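Local coordinates for protein ATP-dependent DNA helicase uvsW (Enterobacteria phage T4, PDB 1RIF) that couples ATP hydrolysis to 3'-5' translocation and unwinding of duplex DNA, driving branch migration of Holliday junctions and the reorganisation of stalled replication forks during phage replication, at residues F223-M229 / G248-F254; I188-G193 / V209-V215; M1-V5 / R14-E18; A237-I242 / Q271-M275. The protein carries 1 engineered substitution. All blocks are in the same frame, centred on the assembly; numbering follows the deposited sequence.

This chain is the N-terminal portion of the helicase: an N-terminal domain and the ATP-binding domain, without the C-terminal helicase domain. Contact 3, first along the chain, pairs two hairpin strands in the mixed sheet of the N-terminal domain. The others belong to the ATP-binding domain. Contacts 1 and 2, centres about 16 Å apart, reach its seven-stranded parallel sheet, contact 2 at the outermost strand 188-190, contact 1 between strands 226-232 and 254-258. Contact 4 joins helices 239-245 and 269-276, its segments alternating with those of contact 1. Phe223 packs on Val215, Met229 on Met275, and Trp212 ties contact 2 to contact 4. Contact 3, about 38 Å from contact 2 between centres, touches none.

Contact 1: F223-M229 / G248-F254; sequences FSQFGMM and GLNNCMF
Leu249 reaches three side chains of 223-229 with its two methyls. Leu249 CD2 comes to the edge of the Phe223 ring, 3.8 Å from Phe223 CD2, and also lies near CB of Phe226; Leu249 CD1 touches CE of Met229, whose chain runs roughly perpendicular to the leucine. Met229 gets there by bending at chi2 (-82°) and chi3, while its CB sits 3.5 Å from SG of Cys252. Next to it in sequence, Met228 turns to the Phe254 side of the sheet: its CG packs on CB of Phe254 and, folded back at chi3 (-79°), its CE comes to CB and CG of the same residue. Here strands 226-232 and 254-258 of the parallel helicase sheet begin to pair. Phe254 N donates to Gly227 O (3.0 Å) and Met229 N to Phe254 O. Before the strands meet, the loop 248-253, with inverse gamma turns centred on Leu249 and Cys252, is held by polar groups. Asn251 ND2 gives Ser224 O a bond of 2.8 Å at 170°, the oxygen lying in the amide plane. Water 1 donates to Phe223 O (2.6 Å) and Phe226 O and accepts from Asn251 N (2.8 Å). On the far side of 223-229, strand 159-163 pairs with Gly227 and Met228. Apolar and sulfur contacts thus fill the interior, while the water links Phe223 O and Phe226 O, to which no backbone N-H of 248-254 is hydrogen-bonded, with Asn251 N.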
loop_
_atom_site.group_PDB
_atom_site.type_symbol
_atom_site.label_atom_id
_atom_site.label_comp_id
_atom_site.label_asym_id
_atom_site.label_seq_id
_atom_site.Cartn_x
_atom_site.Cartn_y
_atom_site.Cartn_z
ATOM N N PHE A 223 7.384 -11.456 -2.631
ATOM C CA PHE A 223 6.268 -10.516 -2.694
ATOM C C PHE A 223 5.304 -10.706 -3.862
ATOM O O PHE A 223 4.247 -10.076 -3.894
ATOM C CB PHE A 223 6.796 -9.075 -2.707
ATOM C CG PHE A 223 7.577 -8.706 -1.474
ATOM C CD1 PHE A 223 8.931 -9.023 -1.365
ATOM C CD2 PHE A 223 6.947 -8.079 -0.403
ATOM C CE1 PHE A 223 9.647 -8.724 -0.207
ATOM C CE2 PHE A 223 7.657 -7.775 0.765
ATOM C CZ PHE A 223 9.009 -8.099 0.863
ATOM N N SER A 224 5.649 -11.570 -4.815
ATOM C CA SER A 224 4.782 -11.790 -5.980
ATOM C C SER A 224 3.459 -12.470 -5.622
ATOM O O SER A 224 2.470 -12.334 -6.338
ATOM C CB SER A 224 5.512 -12.629 -7.032
ATOM O OG SER A 224 6.717 -12.000 -7.436
ATOM N N GLN A 225 3.453 -13.192 -4.505
ATOM C CA GLN A 225 2.271 -13.916 -4.046
ATOM C C GLN A 225 1.165 -13.054 -3.459
ATOM O O GLN A 225 0.066 -13.549 -3.232
ATOM C CB GLN A 225 2.672 -14.956 -3.003
ATOM C CG GLN A 225 3.421 -14.382 -1.815
ATOM C CD GLN A 225 3.905 -15.461 -0.866
ATOM O OE1 GLN A 225 4.950 -15.323 -0.225
ATOM N NE2 GLN A 225 3.139 -16.541 -0.763
ATOM N N PHE A 226 1.436 -11.774 -3.228
ATOM C CA PHE A 226 0.423 -10.913 -2.628
ATOM C C PHE A 226 -0.439 -10.099 -3.576
ATOM O O PHE A 226 0.067 -9.460 -4.497
ATOM C CB PHE A 226 1.079 -9.995 -1.595
ATOM C CG PHE A 226 1.748 -10.745 -0.483
ATOM C CD1 PHE A 226 3.131 -10.926 -0.477
ATOM C CD2 PHE A 226 0.990 -11.339 0.522
ATOM C CE1 PHE A 226 3.745 -11.691 0.512
ATOM C CE2 PHE A 226 1.596 -12.109 1.517
ATOM C CZ PHE A 226 2.975 -12.287 1.512
ATOM N N GLY A 227 -1.752 -10.147 -3.347
ATOM C CA GLY A 227 -2.684 -9.395 -4.163
ATOM C C GLY A 227 -3.123 -8.131 -3.439
ATOM O O GLY A 227 -3.574 -7.159 -4.052
ATOM N N MET A 228 -2.995 -8.156 -2.117
ATOM C CA MET A 228 -3.357 -7.021 -1.284
ATOM C C MET A 228 -2.330 -6.871 -0.173
ATOM O O MET A 228 -1.828 -7.856 0.350
ATOM C CB MET A 228 -4.746 -7.217 -0.673
ATOM C CG MET A 228 -5.175 -6.094 0.261
ATOM S SD MET A 228 -6.789 -6.377 1.046
ATOM C CE MET A 228 -7.901 -5.907 -0.296
ATOM N N MET A 229 -2.013 -5.627 0.171
ATOM C CA MET A 229 -1.046 -5.325 1.226
ATOM C C MET A 229 -1.527 -4.102 1.999
ATOM O O MET A 229 -2.025 -3.135 1.415
ATOM C CB MET A 229 0.347 -5.064 0.616
ATOM C CG MET A 229 1.453 -4.676 1.603
ATOM S SD MET A 229 1.489 -2.911 2.095
ATOM C CE MET A 229 2.100 -2.147 0.604
ATOM N N GLY A 248 8.921 -5.561 -5.568
ATOM C CA GLY A 248 8.556 -6.952 -5.354
ATOM C C GLY A 248 7.059 -7.214 -5.391
ATOM O O GLY A 248 6.626 -8.316 -5.729
ATOM N N LEU A 249 6.265 -6.209 -5.037
ATOM C CA LEU A 249 4.809 -6.345 -5.031
ATOM C C LEU A 249 4.272 -6.013 -6.418
ATOM O O LEU A 249 3.512 -5.060 -6.592
ATOM C CB LEU A 249 4.201 -5.388 -4.000
ATOM C CG LEU A 249 4.532 -5.653 -2.531
ATOM C CD1 LEU A 249 4.233 -4.412 -1.707
ATOM C CD2 LEU A 249 3.733 -6.850 -2.032
ATOM N N ASN A 250 4.665 -6.809 -7.407
ATOM C CA ASN A 250 4.248 -6.552 -8.778
ATOM C C ASN A 250 2.838 -7.030 -9.094
ATOM O O ASN A 250 2.275 -6.652 -10.110
ATOM C CB ASN A 250 5.258 -7.174 -9.750
ATOM C CG ASN A 250 5.306 -8.680 -9.658
ATOM O OD1 ASN A 250 5.393 -9.244 -8.566
ATOM N ND2 ASN A 250 5.255 -9.345 -10.807
ATOM N N ASN A 251 2.274 -7.857 -8.218
ATOM C CA ASN A 251 0.917 -8.367 -8.400
ATOM C C ASN A 251 -0.040 -7.789 -7.360
ATOM O O ASN A 251 -1.200 -8.198 -7.300
ATOM C CB ASN A 251 0.884 -9.894 -8.271
ATOM C CG ASN A 251 1.653 -10.590 -9.367
ATOM O OD1 ASN A 251 1.496 -10.270 -10.546
ATOM N ND2 ASN A 251 2.483 -11.555 -8.989
ATOM N N CYS A 252 0.451 -6.845 -6.556
ATOM C CA CYS A 252 -0.334 -6.237 -5.482
ATOM C C CYS A 252 -1.302 -5.148 -5.930
ATOM O O CYS A 252 -1.044 -3.954 -5.781
ATOM C CB CYS A 252 0.596 -5.682 -4.403
ATOM S SG CYS A 252 -0.134 -5.715 -2.756
ATOM N N MET A 253 -2.442 -5.601 -6.439
ATOM C CA MET A 253 -3.500 -4.753 -6.945
ATOM C C MET A 253 -4.054 -3.817 -5.866
ATOM O O MET A 253 -4.374 -2.658 -6.145
ATOM C CB MET A 253 -4.603 -5.657 -7.495
ATOM C CG MET A 253 -5.602 -4.993 -8.414
ATOM S SD MET A 253 -7.047 -6.069 -8.640
ATOM C CE MET A 253 -6.275 -7.737 -8.557
ATOM N N PHE A 254 -4.178 -4.319 -4.642
ATOM C CA PHE A 254 -4.685 -3.499 -3.546
ATOM C C PHE A 254 -3.560 -3.173 -2.578
ATOM O O PHE A 254 -2.783 -4.042 -2.195
ATOM C CB PHE A 254 -5.801 -4.212 -2.764
ATOM C CG PHE A 254 -7.038 -4.500 -3.572
ATOM C CD1 PHE A 254 -7.153 -5.683 -4.302
ATOM C CD2 PHE A 254 -8.084 -3.582 -3.610
ATOM C CE1 PHE A 254 -8.289 -5.950 -5.056
ATOM C CE2 PHE A 254 -9.228 -3.837 -4.360
ATOM C CZ PHE A 254 -9.330 -5.028 -5.087
HETATM O O HOH W 1 2.814 -8.678 -5.558
#

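Contact 2: I188-G193 / V209-V215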
loop_
_atom_site.group_PDB
_atom_site.type_symbol
_atom_site.label_atom_id
_atom_site.label_comp_id
_atom_site.label_asym_id
_atom_site.label_seq_id
_atom_site.Cartn_x
_atom_site.Cartn_y
_atom_site.Cartn_z
ATOM N N ILE A 188 -4.147 -17.443 9.157
ATOM C CA ILE A 188 -3.243 -16.319 9.369
ATOM C C ILE A 188 -1.861 -16.738 9.866
ATOM O O ILE A 188 -1.711 -17.261 10.974
ATOM C CB ILE A 188 -3.870 -15.333 10.367
ATOM C CG1 ILE A 188 -5.252 -14.905 9.859
ATOM C CG2 ILE A 188 -2.952 -14.132 10.572
ATOM C CD1 ILE A 188 -6.090 -14.167 10.884
ATOM N N LYS A 189 -0.854 -16.507 9.028
ATOM C CA LYS A 189 0.526 -16.842 9.362
ATOM C C LYS A 189 1.262 -15.613 9.880
ATOM O O LYS A 189 1.319 -14.590 9.203
ATOM C CB LYS A 189 1.262 -17.370 8.126
ATOM C CG LYS A 189 2.725 -17.688 8.376
ATOM C CD LYS A 189 3.484 -17.936 7.088
ATOM C CE LYS A 189 4.943 -18.267 7.395
ATOM N NZ LYS A 189 5.845 -18.112 6.206
ATOM N N LYS A 190 1.813 -15.700 11.082
ATOM C CA LYS A 190 2.560 -14.572 11.622
ATOM C C LYS A 190 4.035 -14.853 11.358
ATOM O O LYS A 190 4.526 -15.929 11.682
ATOM C CB LYS A 190 2.301 -14.423 13.125
ATOM C CG LYS A 190 0.839 -14.182 13.476
ATOM C CD LYS A 190 0.651 -13.842 14.942
ATOM C CE LYS A 190 1.070 -14.984 15.852
ATOM N NZ LYS A 190 0.230 -16.199 15.668
ATOM N N ILE A 191 4.738 -13.917 10.733
ATOM C CA ILE A 191 6.156 -14.129 10.466
ATOM C C ILE A 191 7.010 -13.251 11.370
ATOM O O ILE A 191 6.528 -12.261 11.920
ATOM C CB ILE A 191 6.523 -13.832 8.994
ATOM C CG1 ILE A 191 6.222 -12.370 8.652
ATOM C CG2 ILE A 191 5.755 -14.757 8.081
ATOM C CD1 ILE A 191 6.675 -11.961 7.266
ATOM N N GLY A 192 8.276 -13.624 11.529
ATOM C CA GLY A 192 9.173 -12.852 12.370
ATOM C C GLY A 192 9.278 -13.339 13.806
ATOM O O GLY A 192 9.196 -14.541 14.075
ATOM N N GLY A 193 9.458 -12.394 14.730
ATOM C CA GLY A 193 9.595 -12.719 16.141
ATOM C C GLY A 193 8.425 -13.460 16.761
ATOM O O GLY A 193 8.538 -14.647 17.076
ATOM N N VAL A 209 1.101 -11.784 8.368
ATOM C CA VAL A 209 1.283 -10.592 9.180
ATOM C C VAL A 209 2.684 -10.464 9.767
ATOM O O VAL A 209 3.207 -11.400 10.375
ATOM C CB VAL A 209 0.267 -10.565 10.339
ATOM C CG1 VAL A 209 0.430 -9.280 11.148
ATOM C CG2 VAL A 209 -1.161 -10.690 9.784
ATOM N N GLY A 210 3.279 -9.292 9.589
ATOM C CA GLY A 210 4.611 -9.062 10.112
ATOM C C GLY A 210 4.969 -7.594 10.259
ATOM O O GLY A 210 4.150 -6.704 10.031
ATOM N N THR A 211 6.209 -7.347 10.653
ATOM C CA THR A 211 6.694 -5.993 10.842
ATOM C C THR A 211 7.615 -5.674 9.679
ATOM O O THR A 211 8.001 -6.569 8.932
ATOM C CB THR A 211 7.496 -5.880 12.150
ATOM O OG1 THR A 211 8.631 -6.744 12.081
ATOM C CG2 THR A 211 6.646 -6.291 13.341
ATOM N N TRP A 212 7.962 -4.401 9.525
ATOM C CA TRP A 212 8.856 -3.970 8.454
ATOM C C TRP A 212 10.224 -4.633 8.496
ATOM O O TRP A 212 10.771 -5.015 7.460
ATOM C CB TRP A 212 9.056 -2.450 8.497
ATOM C CG TRP A 212 8.001 -1.690 7.753
ATOM C CD1 TRP A 212 7.004 -0.923 8.284
ATOM C CD2 TRP A 212 7.841 -1.631 6.329
ATOM N NE1 TRP A 212 6.234 -0.387 7.276
ATOM C CE2 TRP A 212 6.728 -0.805 6.067
ATOM C CE3 TRP A 212 8.537 -2.199 5.248
ATOM C CZ2 TRP A 212 6.290 -0.527 4.763
ATOM C CZ3 TRP A 212 8.106 -1.923 3.953
ATOM C CH2 TRP A 212 6.990 -1.092 3.723
ATOM N N GLN A 213 10.786 -4.768 9.694
ATOM C CA GLN A 213 12.117 -5.349 9.815
ATOM C C GLN A 213 12.190 -6.798 9.349
ATOM O O GLN A 213 13.220 -7.236 8.848
ATOM C CB GLN A 213 12.644 -5.214 11.248
ATOM C CG GLN A 213 12.144 -6.232 12.242
ATOM C CD GLN A 213 13.009 -6.257 13.488
ATOM O OE1 GLN A 213 14.226 -6.369 13.392
ATOM N NE2 GLN A 213 12.388 -6.152 14.661
ATOM N N THR A 214 11.102 -7.541 9.512
ATOM C CA THR A 214 11.075 -8.927 9.065
ATOM C C THR A 214 10.857 -8.936 7.563
ATOM O O THR A 214 11.613 -9.546 6.814
ATOM C CB THR A 214 9.925 -9.706 9.717
ATOM O OG1 THR A 214 10.216 -9.905 11.105
ATOM C CG2 THR A 214 9.739 -11.057 9.033
ATOM N N VAL A 215 9.807 -8.239 7.146
ATOM C CA VAL A 215 9.410 -8.137 5.753
ATOM C C VAL A 215 10.521 -7.704 4.793
ATOM O O VAL A 215 10.673 -8.281 3.716
ATOM C CB VAL A 215 8.196 -7.182 5.635
ATOM C CG1 VAL A 215 7.978 -6.760 4.201
ATOM C CG2 VAL A 215 6.959 -7.875 6.181
HETATM O O HOH W 2 7.421 -9.679 11.940
#
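Lys190 pairs in parallel with Val209, their CA atoms 4.8 Å apart, and two backbone bonds flank the pair: Val209 N to Lys189 O (2.9 Å) and Ile191 N to Val209 O (3.0 Å). Past this point the chains diverge. Segment 188-193 runs on through Gly192 and Gly193, while 209-215 turns at Thr211, the N-cap residue, into the short helix 212-215. Water 2 fills the fork, donating to Ile191 O, accepting from Thr211 N and hydrogen-bonded to Thr214 OG1. This is the outer end of the parallel sheet of the helicase ATP-binding domain, with 188-190 as its outermost strand and 207-210 next to it; helix 167-180 covers the face that carries Ile188 and Lys190. Ile188 and Val209 run alongside one another, with their CG2 methyls 4.0 Å apart. Ile191 reaches beyond the last bridge: its CG1 stands between the backbone N and carbonyl carbon (chi1 61°), which brings CD1 to CG2 of Thr214 (3.7 Å) and near CG2 of Val215. The other branch of Thr214 faces Gly192, with OG1 3.4 Å from the glycine CA.

Contact 3: M1-V5 / R14-E18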
loop_
_atom_site.group_PDB
_atom_site.type_symbol
_atom_site.label_atom_id
_atom_site.label_comp_id
_atom_site.label_asym_id
_atom_site.label_seq_id
_atom_site.Cartn_x
_atom_site.Cartn_y
_atom_site.Cartn_z
ATOM N N MET A 1 1.807 10.679 -28.570
ATOM C CA MET A 1 1.811 12.167 -28.475
ATOM C C MET A 1 2.995 12.680 -27.660
ATOM O O MET A 1 4.150 12.425 -28.017
ATOM C CB MET A 1 0.492 12.649 -27.868
ATOM C CG MET A 1 -0.032 11.780 -26.741
ATOM S SD MET A 1 -1.755 12.184 -26.383
ATOM C CE MET A 1 -2.600 11.090 -27.531
ATOM N N ASP A 2 2.722 13.409 -26.580
ATOM C CA ASP A 2 3.800 13.929 -25.743
ATOM C C ASP A 2 4.213 12.914 -24.696
ATOM O O ASP A 2 5.391 12.583 -24.561
ATOM C CB ASP A 2 3.373 15.220 -25.043
ATOM C CG ASP A 2 3.389 16.413 -25.965
ATOM O OD1 ASP A 2 4.448 16.663 -26.579
ATOM O OD2 ASP A 2 2.352 17.100 -26.072
ATOM N N ILE A 3 3.224 12.420 -23.962
ATOM C CA ILE A 3 3.461 11.454 -22.903
ATOM C C ILE A 3 2.467 10.307 -22.971
ATOM O O ILE A 3 1.262 10.529 -23.045
ATOM C CB ILE A 3 3.331 12.127 -21.522
ATOM C CG1 ILE A 3 4.364 13.247 -21.386
ATOM C CG2 ILE A 3 3.501 11.098 -20.426
ATOM C CD1 ILE A 3 4.217 14.054 -20.129
ATOM N N LYS A 4 2.982 9.083 -22.957
ATOM C CA LYS A 4 2.147 7.884 -22.976
ATOM C C LYS A 4 2.506 7.067 -21.749
ATOM O O LYS A 4 3.644 6.628 -21.602
ATOM C CB LYS A 4 2.392 7.049 -24.241
ATOM C CG LYS A 4 1.634 7.532 -25.472
ATOM C CD LYS A 4 1.779 6.554 -26.628
ATOM C CE LYS A 4 0.931 6.968 -27.831
ATOM N NZ LYS A 4 1.318 6.241 -29.087
ATOM N N VAL A 5 1.540 6.874 -20.858
ATOM C CA VAL A 5 1.780 6.110 -19.642
ATOM C C VAL A 5 1.184 4.706 -19.761
ATOM O O VAL A 5 -0.034 4.528 -19.832
ATOM C CB VAL A 5 1.204 6.854 -18.417
ATOM C CG1 VAL A 5 1.518 6.097 -17.146
ATOM C CG2 VAL A 5 1.801 8.249 -18.347
ATOM N N ARG A 14 4.951 2.641 -16.611
ATOM C CA ARG A 14 6.090 3.019 -17.438
ATOM C C ARG A 14 5.743 4.247 -18.243
ATOM O O ARG A 14 4.657 4.336 -18.806
ATOM C CB ARG A 14 6.477 1.891 -18.394
ATOM C CG ARG A 14 7.734 2.205 -19.181
ATOM C CD ARG A 14 8.079 1.134 -20.195
ATOM N NE ARG A 14 7.276 1.231 -21.411
ATOM C CZ ARG A 14 6.265 0.422 -21.708
ATOM N NH1 ARG A 14 5.921 -0.553 -20.872
ATOM N NH2 ARG A 14 5.608 0.578 -22.852
ATOM N N ILE A 15 6.668 5.193 -18.308
ATOM C CA ILE A 15 6.430 6.419 -19.058
ATOM C C ILE A 15 7.250 6.509 -20.344
ATOM O O ILE A 15 8.457 6.278 -20.341
ATOM C CB ILE A 15 6.728 7.655 -18.204
ATOM C CG1 ILE A 15 5.988 7.551 -16.866
ATOM C CG2 ILE A 15 6.312 8.915 -18.964
ATOM C CD1 ILE A 15 6.212 8.723 -15.934
ATOM N N ASP A 16 6.570 6.846 -21.436
ATOM C CA ASP A 16 7.174 6.996 -22.758
ATOM C C ASP A 16 7.146 8.464 -23.117
ATOM O O ASP A 16 6.089 9.081 -23.112
ATOM C CB ASP A 16 6.373 6.219 -23.799
ATOM C CG ASP A 16 6.680 4.738 -23.783
ATOM O OD1 ASP A 16 6.802 4.157 -22.680
ATOM O OD2 ASP A 16 6.789 4.150 -24.882
ATOM N N CYS A 17 8.305 9.026 -23.432
ATOM C CA CYS A 17 8.393 10.440 -23.775
ATOM C C CYS A 17 9.777 10.759 -24.326
ATOM O O CYS A 17 10.607 9.867 -24.501
ATOM C CB CYS A 17 8.147 11.289 -22.533
ATOM S SG CYS A 17 9.396 11.016 -21.254
ATOM N N GLU A 18 10.021 12.035 -24.597
ATOM C CA GLU A 18 11.317 12.461 -25.113
ATOM C C GLU A 18 12.366 12.355 -24.013
ATOM O O GLU A 18 12.042 12.063 -22.857
ATOM C CB GLU A 18 11.253 13.907 -25.611
ATOM C CG GLU A 18 11.319 14.044 -27.124
ATOM C CD GLU A 18 10.135 13.401 -27.830
ATOM O OE1 GLU A 18 8.989 13.858 -27.618
ATOM O OE2 GLU A 18 10.355 12.440 -28.598
#
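Ile3 and Ile15 are diagonal neighbours on one face of the sheet, their side chains rising together so that the two CG2 methyls meet at 3.8 Å. Val5 shares that face, its CG2 more distant from CG1 of Ile15. Lys4, between Ile3 and Val5, pairs with Asp16 as an antiparallel hydrogen-bonded pair, with Lys4 N donating to Asp16 O (3.1 Å) and Asp16 N to Lys4 O (2.9 Å); Val5 and Ile15 follow as a non-hydrogen-bonded pair. The strands are the two arms of the hairpin 3-8 and 12-16 at the start of the N-terminal domain. Asp16 can be followed outward on the other face. Its CB lies 3.5 Å from Lys4 O and 4.1 Å from Lys4 CB, so the two residues touch at the roots of their side chains. CG is still 4.2 Å from Lys4 O, and with chi1 at -79° the carboxylate leans back along its own strand toward Arg14. At the tip, OD1 takes NE of Arg14 on its syn lone pair at 3.2 Å, a salt bridge in which the oxygen stands 29° out of the guanidinium plane. Lys4, by contrast, extends its chain away from the partner strand. On the other edge of strand 3-8, Ile3 and Val5 pair with strand 79-81, while Leu25 of helix 19-28 packs on Ile15 and Cys17. The hairpin therefore has an apolar face of Ile3, Val5 and Ile15 turned to the interior and a polar face of Lys4, Arg14 and Asp16, where the Arg14-Asp16 salt bridge runs along one strand and backbone bonds join the two.

Contact 4: A237-I242 / Q271-M275; sequences ATGKSI and QYVGM
One face of the Tyr272 ring carries CD1 of Ile242, and its edge meets Ala237 O, which lies in the ring plane. Both residues belong to the RecA-like (P-loop NTPase) helicase domain, whose parallel sheet is accompanied by the two helices joined here, 239-245 and 269-276. The Ile242 CD1 methyl stands 4.0 Å from the centroid of the Tyr272 ring, 20° off the normal and offset toward the CE2 rim, a CH-pi contact. The hydroxyl OH donates to Ala237 O at 2.6 Å, tilted somewhat from the carbonyl plane, and Arg263 supplies a further hydrogen bond to the same OH. The first helix comes shortly after the predicted DEAH-box motif (Asp-Glu-Cys-His here), which ends at His235. Thr238 is its N-cap, OG1 accepting from Ser241 N (3.2 Å); the phenol thus grips the chain one residue before the cap. Ala237, covered like Ser241 by Trp212, also sets its CB near CE2 of the ring. Ile242 uses both branches: with CG1 beside its backbone N (chi1 -65°), CD1 is carried over the tyrosine, while CG2 turns to Met275 and faces Gln271 O at 3.8 Å. Met275 CB lies 3.6 Å from Ile242 CG2, and Met275 CG is 3.9 Å from Ile242 CG2.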
loop_
_atom_site.group_PDB
_atom_site.type_symbol
_atom_site.label_atom_id
_atom_site.label_comp_id
_atom_site.label_asym_id
_atom_site.label_seq_id
_atom_site.Cartn_x
_atom_site.Cartn_y
_atom_site.Cartn_z
ATOM N N ALA A 237 6.767 4.045 8.521
ATOM C CA ALA A 237 7.564 3.345 7.522
ATOM C C ALA A 237 8.643 4.285 6.992
ATOM O O ALA A 237 8.411 5.486 6.861
ATOM C CB ALA A 237 6.674 2.881 6.383
ATOM N N THR A 238 9.821 3.742 6.694
ATOM C CA THR A 238 10.915 4.554 6.156
ATOM C C THR A 238 10.986 4.420 4.634
ATOM O O THR A 238 10.460 3.465 4.052
ATOM C CB THR A 238 12.282 4.153 6.740
ATOM O OG1 THR A 238 12.633 2.844 6.282
ATOM C CG2 THR A 238 12.235 4.161 8.264
ATOM N N GLY A 239 11.641 5.389 4.002
ATOM C CA GLY A 239 11.769 5.385 2.559
ATOM C C GLY A 239 12.616 4.231 2.099
ATOM O O GLY A 239 12.457 3.733 0.988
ATOM N N LYS A 240 13.523 3.808 2.968
ATOM C CA LYS A 240 14.405 2.696 2.667
ATOM C C LYS A 240 13.596 1.404 2.589
ATOM O O LYS A 240 13.780 0.599 1.673
ATOM C CB LYS A 240 15.487 2.585 3.741
ATOM C CG LYS A 240 16.538 1.527 3.445
ATOM C CD LYS A 240 17.676 1.566 4.458
ATOM C CE LYS A 240 18.573 2.799 4.242
ATOM N NZ LYS A 240 17.868 4.131 4.336
ATOM N N SER A 241 12.696 1.215 3.551
ATOM C CA SER A 241 11.844 0.033 3.581
ATOM C C SER A 241 10.968 0.006 2.332
ATOM O O SER A 241 10.935 -0.983 1.599
ATOM C CB SER A 241 10.955 0.045 4.831
ATOM O OG SER A 241 11.703 -0.250 5.995
ATOM N N ILE A 242 10.260 1.105 2.096
ATOM C CA ILE A 242 9.376 1.226 0.946
ATOM C C ILE A 242 10.101 0.924 -0.351
ATOM O O ILE A 242 9.702 0.029 -1.096
ATOM C CB ILE A 242 8.771 2.649 0.858
ATOM C CG1 ILE A 242 7.859 2.896 2.070
ATOM C CG2 ILE A 242 8.021 2.820 -0.459
ATOM C CD1 ILE A 242 7.338 4.317 2.183
ATOM N N GLN A 271 6.853 9.534 -1.712
ATOM C CA GLN A 271 7.019 8.093 -1.845
ATOM C C GLN A 271 6.044 7.263 -1.021
ATOM O O GLN A 271 6.034 6.037 -1.121
ATOM C CB GLN A 271 8.466 7.656 -1.569
ATOM C CG GLN A 271 9.000 7.915 -0.195
ATOM C CD GLN A 271 10.388 7.301 0.000
ATOM O OE1 GLN A 271 11.104 7.657 0.936
ATOM N NE2 GLN A 271 10.765 6.364 -0.879
ATOM N N TYR A 272 5.217 7.923 -0.213
ATOM C CA TYR A 272 4.221 7.196 0.560
ATOM C C TYR A 272 2.991 7.072 -0.331
ATOM O O TYR A 272 2.299 6.059 -0.297
ATOM C CB TYR A 272 3.895 7.915 1.882
ATOM C CG TYR A 272 5.048 7.884 2.875
ATOM C CD1 TYR A 272 6.131 8.758 2.743
ATOM C CD2 TYR A 272 5.090 6.940 3.907
ATOM C CE1 TYR A 272 7.229 8.690 3.606
ATOM C CE2 TYR A 272 6.182 6.864 4.776
ATOM C CZ TYR A 272 7.250 7.744 4.616
ATOM O OH TYR A 272 8.350 7.670 5.450
ATOM N N VAL A 273 2.725 8.088 -1.149
ATOM C CA VAL A 273 1.582 8.016 -2.057
ATOM C C VAL A 273 1.984 7.135 -3.239
ATOM O O VAL A 273 1.141 6.523 -3.890
ATOM C CB VAL A 273 1.139 9.416 -2.562
ATOM C CG1 VAL A 273 1.019 10.371 -1.388
ATOM C CG2 VAL A 273 2.106 9.942 -3.573
ATOM N N GLY A 274 3.287 7.068 -3.501
ATOM C CA GLY A 274 3.780 6.228 -4.579
ATOM C C GLY A 274 3.639 4.765 -4.185
ATOM O O GLY A 274 3.459 3.897 -5.030
ATOM N N MET A 275 3.711 4.496 -2.885
ATOM C CA MET A 275 3.595 3.139 -2.368
ATOM C C MET A 275 2.167 2.767 -1.969
ATOM O O MET A 275 1.765 1.618 -2.122
ATOM C CB MET A 275 4.512 2.960 -1.155
ATOM C CG MET A 275 4.355 1.625 -0.420
ATOM S SD MET A 275 4.817 0.183 -1.414
ATOM C CE MET A 275 5.546 -0.883 -0.181
#